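Long-range contact in CRISPR-associated protein, Cse1 family (Acidimicrobium ferrooxidans, PDB 4H3T), which probably serves as the large subunit of a type I-E CRISPR Cascade surveillance complex, helping it to recognise invading DNA: residues L52-V60 / Y196-A204. The protein carries 1 engineered substitution. Sequence-based numbering, arbitrary orientation.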
loop_
_atom_site.group_PDB
_atom_site.type_symbol
_atom_site.label_atom_id
_atom_site.label_comp_id
_atom_site.label_asym_id
_atom_site.label_seq_id
_atom_site.Cartn_x
_atom_site.Cartn_y
_atom_site.Cartn_z
ATOM N N LEU A 52 -4.166 8.290 1.778
ATOM C CA LEU A 52 -5.049 8.486 2.911
ATOM C C LEU A 52 -5.564 7.145 3.526
ATOM O O LEU A 52 -5.868 7.089 4.716
ATOM C CB LEU A 52 -6.247 9.338 2.497
ATOM C CG LEU A 52 -5.960 10.834 2.138
ATOM C CD1 LEU A 52 -7.261 11.521 1.608
ATOM C CD2 LEU A 52 -5.564 11.587 3.361
ATOM N N GLU A 53 -5.816 6.143 2.711
ATOM C CA GLU A 53 -6.460 4.938 3.224
ATOM C C GLU A 53 -5.572 4.168 4.203
ATOM O O GLU A 53 -6.044 3.932 5.298
ATOM C CB GLU A 53 -6.992 4.073 2.085
ATOM C CG GLU A 53 -7.834 2.941 2.639
ATOM C CD GLU A 53 -8.636 2.207 1.590
ATOM O OE1 GLU A 53 -8.707 2.722 0.458
ATOM O OE2 GLU A 53 -9.217 1.138 1.897
ATOM N N PRO A 54 -4.301 3.861 3.922
ATOM C CA PRO A 54 -3.460 3.174 4.943
ATOM C C PRO A 54 -3.306 4.022 6.212
ATOM O O PRO A 54 -3.310 3.536 7.340
ATOM C CB PRO A 54 -2.100 3.015 4.225
ATOM C CG PRO A 54 -2.391 3.145 2.808
ATOM C CD PRO A 54 -3.588 3.991 2.628
ATOM N N ALA A 55 -3.196 5.330 6.040
ATOM C CA ALA A 55 -2.993 6.240 7.181
ATOM C C ALA A 55 -4.209 6.284 8.084
ATOM O O ALA A 55 -4.068 6.116 9.316
ATOM C CB ALA A 55 -2.630 7.646 6.666
ATOM N N LEU A 56 -5.388 6.390 7.490
ATOM C CA LEU A 56 -6.640 6.445 8.260
ATOM C C LEU A 56 -6.992 5.052 8.820
ATOM O O LEU A 56 -7.453 4.962 9.936
ATOM C CB LEU A 56 -7.785 6.969 7.411
ATOM C CG LEU A 56 -7.705 8.497 6.999
ATOM C CD1 LEU A 56 -8.833 8.823 6.051
ATOM C CD2 LEU A 56 -7.637 9.372 8.246
ATOM N N LEU A 57 -6.675 3.984 8.101
ATOM C CA LEU A 57 -6.940 2.612 8.588
ATOM C C LEU A 57 -6.112 2.344 9.826
ATOM O O LEU A 57 -6.651 1.878 10.816
ATOM C CB LEU A 57 -6.668 1.561 7.526
ATOM C CG LEU A 57 -6.768 0.063 7.978
ATOM C CD1 LEU A 57 -8.163 -0.277 8.456
ATOM C CD2 LEU A 57 -6.373 -0.846 6.887
ATOM N N ARG A 58 -4.805 2.671 9.788
ATOM C CA ARG A 58 -3.931 2.474 10.942
ATOM C C ARG A 58 -4.328 3.335 12.125
ATOM O O ARG A 58 -4.313 2.853 13.238
ATOM C CB ARG A 58 -2.480 2.670 10.568
ATOM C CG ARG A 58 -2.041 1.524 9.705
ATOM C CD ARG A 58 -0.814 1.752 8.930
ATOM N NE ARG A 58 0.391 1.909 9.739
ATOM C CZ ARG A 58 1.350 1.013 9.916
ATOM N NH1 ARG A 58 1.191 -0.237 9.495
ATOM N NH2 ARG A 58 2.463 1.344 10.554
ATOM N N LEU A 59 -4.797 4.548 11.895
ATOM C CA LEU A 59 -5.303 5.380 12.991
ATOM C C LEU A 59 -6.476 4.705 13.692
ATOM O O LEU A 59 -6.585 4.674 14.924
ATOM C CB LEU A 59 -5.760 6.751 12.442
ATOM C CG LEU A 59 -6.620 7.614 13.438
ATOM C CD1 LEU A 59 -5.770 8.054 14.526
ATOM C CD2 LEU A 59 -7.170 8.878 12.746
ATOM N N VAL A 60 -7.419 4.255 12.891
ATOM C CA VAL A 60 -8.636 3.601 13.377
ATOM C C VAL A 60 -8.299 2.253 14.067
ATOM O O VAL A 60 -8.894 1.945 15.104
ATOM C CB VAL A 60 -9.728 3.468 12.267
ATOM C CG1 VAL A 60 -10.927 2.678 12.747
ATOM C CG2 VAL A 60 -10.210 4.859 11.880
ATOM N N TYR A 196 7.332 7.143 7.696
ATOM C CA TYR A 196 7.440 5.698 7.836
ATOM C C TYR A 196 6.536 4.904 6.851
ATOM O O TYR A 196 6.996 3.928 6.273
ATOM C CB TYR A 196 7.130 5.312 9.260
ATOM C CG TYR A 196 7.098 3.809 9.470
ATOM C CD1 TYR A 196 8.260 3.094 9.671
ATOM C CD2 TYR A 196 5.912 3.101 9.354
ATOM C CE1 TYR A 196 8.234 1.716 9.879
ATOM C CE2 TYR A 196 5.879 1.724 9.499
ATOM C CZ TYR A 196 7.028 1.042 9.855
ATOM O OH TYR A 196 7.007 -0.330 9.989
ATOM N N LEU A 197 5.308 5.363 6.588
ATOM C CA LEU A 197 4.439 4.700 5.614
ATOM C C LEU A 197 4.928 4.922 4.192
ATOM O O LEU A 197 4.684 4.062 3.344
ATOM C CB LEU A 197 2.963 5.092 5.743
ATOM C CG LEU A 197 2.204 4.512 6.883
ATOM C CD1 LEU A 197 0.703 4.821 6.752
ATOM C CD2 LEU A 197 2.376 2.990 6.925
ATOM N N ALA A 198 5.610 6.042 3.936
ATOM C CA ALA A 198 6.243 6.293 2.634
ATOM C C ALA A 198 7.443 5.288 2.416
ATOM O O ALA A 198 7.782 4.973 1.285
ATOM C CB ALA A 198 6.719 7.747 2.511
ATOM N N TRP A 199 8.092 4.857 3.500
ATOM C CA TRP A 199 9.199 3.926 3.470
ATOM C C TRP A 199 8.766 2.474 3.322
ATOM O O TRP A 199 9.401 1.720 2.606
ATOM C CB TRP A 199 10.015 4.075 4.752
ATOM C CG TRP A 199 11.217 3.182 4.782
ATOM C CD1 TRP A 199 12.275 3.194 3.914
ATOM C CD2 TRP A 199 11.506 2.173 5.762
ATOM N NE1 TRP A 199 13.178 2.237 4.280
ATOM C CE2 TRP A 199 12.712 1.560 5.380
ATOM C CE3 TRP A 199 10.831 1.694 6.894
ATOM C CZ2 TRP A 199 13.255 0.473 6.079
ATOM C CZ3 TRP A 199 11.357 0.594 7.576
ATOM C CH2 TRP A 199 12.577 0.024 7.189
ATOM N N ILE A 200 7.762 2.035 4.058
ATOM C CA ILE A 200 7.393 0.605 4.002
ATOM C C ILE A 200 6.512 0.294 2.763
ATOM O O ILE A 200 5.825 1.163 2.213
ATOM C CB ILE A 200 6.700 0.052 5.282
ATOM C CG1 ILE A 200 5.359 0.750 5.605
ATOM C CG2 ILE A 200 7.631 0.116 6.482
ATOM C CD1 ILE A 200 4.399 -0.052 6.371
ATOM N N GLY A 201 6.519 -0.966 2.403
ATOM C CA GLY A 201 5.582 -1.549 1.452
ATOM C C GLY A 201 4.371 -1.979 2.271
ATOM O O GLY A 201 4.450 -2.925 3.041
ATOM N N PHE A 202 3.232 -1.267 2.151
ATOM C CA PHE A 202 2.028 -1.551 2.976
ATOM C C PHE A 202 1.121 -2.571 2.317
ATOM O O PHE A 202 0.910 -2.515 1.112
ATOM C CB PHE A 202 1.297 -0.271 3.205
ATOM C CG PHE A 202 -0.059 -0.385 3.881
ATOM C CD1 PHE A 202 -0.175 -0.341 5.268
ATOM C CD2 PHE A 202 -1.206 -0.618 3.135
ATOM C CE1 PHE A 202 -1.428 -0.498 5.877
ATOM C CE2 PHE A 202 -2.435 -0.716 3.733
ATOM C CZ PHE A 202 -2.543 -0.679 5.098
ATOM N N VAL A 203 0.646 -3.535 3.092
ATOM C CA VAL A 203 -0.306 -4.532 2.650
ATOM C C VAL A 203 -1.289 -4.764 3.791
ATOM O O VAL A 203 -0.870 -4.945 4.917
ATOM C CB VAL A 203 0.312 -5.853 2.116
ATOM C CG1 VAL A 203 1.185 -6.562 3.170
ATOM C CG2 VAL A 203 -0.800 -6.802 1.637
ATOM N N ALA A 204 -2.570 -4.795 3.496
ATOM C CA ALA A 204 -3.594 -5.050 4.518
ATOM C C ALA A 204 -4.820 -5.691 3.866
ATOM O O ALA A 204 -5.210 -5.350 2.740
ATOM C CB ALA A 204 -3.989 -3.772 5.241
#
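Phe202 meets Pro54 in a proline-aromatic CH-pi contact, part of a buried helix-on-sheet packing within the Cse1 fold: helix 52-68 lies against strand 202-206, an outer strand of a three-stranded antiparallel sheet, and the short helix 196-199 that precedes it. Pro54 CB stands over the middle of the phenyl ring, 3.6 Å from its centroid and 5° off the normal. At the ring's edge, Leu57 CD2 approaches Phe202 CZ (4.2 Å) and also touches the methyl of Ala204. Arg58 leaves the helix one turn after Pro54 and runs past the phenyl, its CD 3.8 Å from Phe202 CE1. The Arg58 chain then bends at chi3 (66°), bringing one guanidinium face against Leu197 CD2, which sits toward the rim, 3.6 Å from Arg58 NE. Tyr196 CE2 lies 3.6 Å from Arg58 NH2, with ring and guanidinium planes 28° apart. The other branch of Leu197, CD1, rests 4.0 Å from Ala55 CA. With an alanine at Phe202, Pro54 CB is likely to lose its aromatic face, and a gap would probably open beside the Arg58 methylenes. Further out, backbone hydrogen bonds pair Phe202 with Thr365 and Ala204 with Leu363 on strand 359-370. Arg58 NH1 is held by a hydrogen bond with His300 ND1 and a salt bridge to Asp298 OD1, while Asp298 OD2 bonds Tyr196 OH.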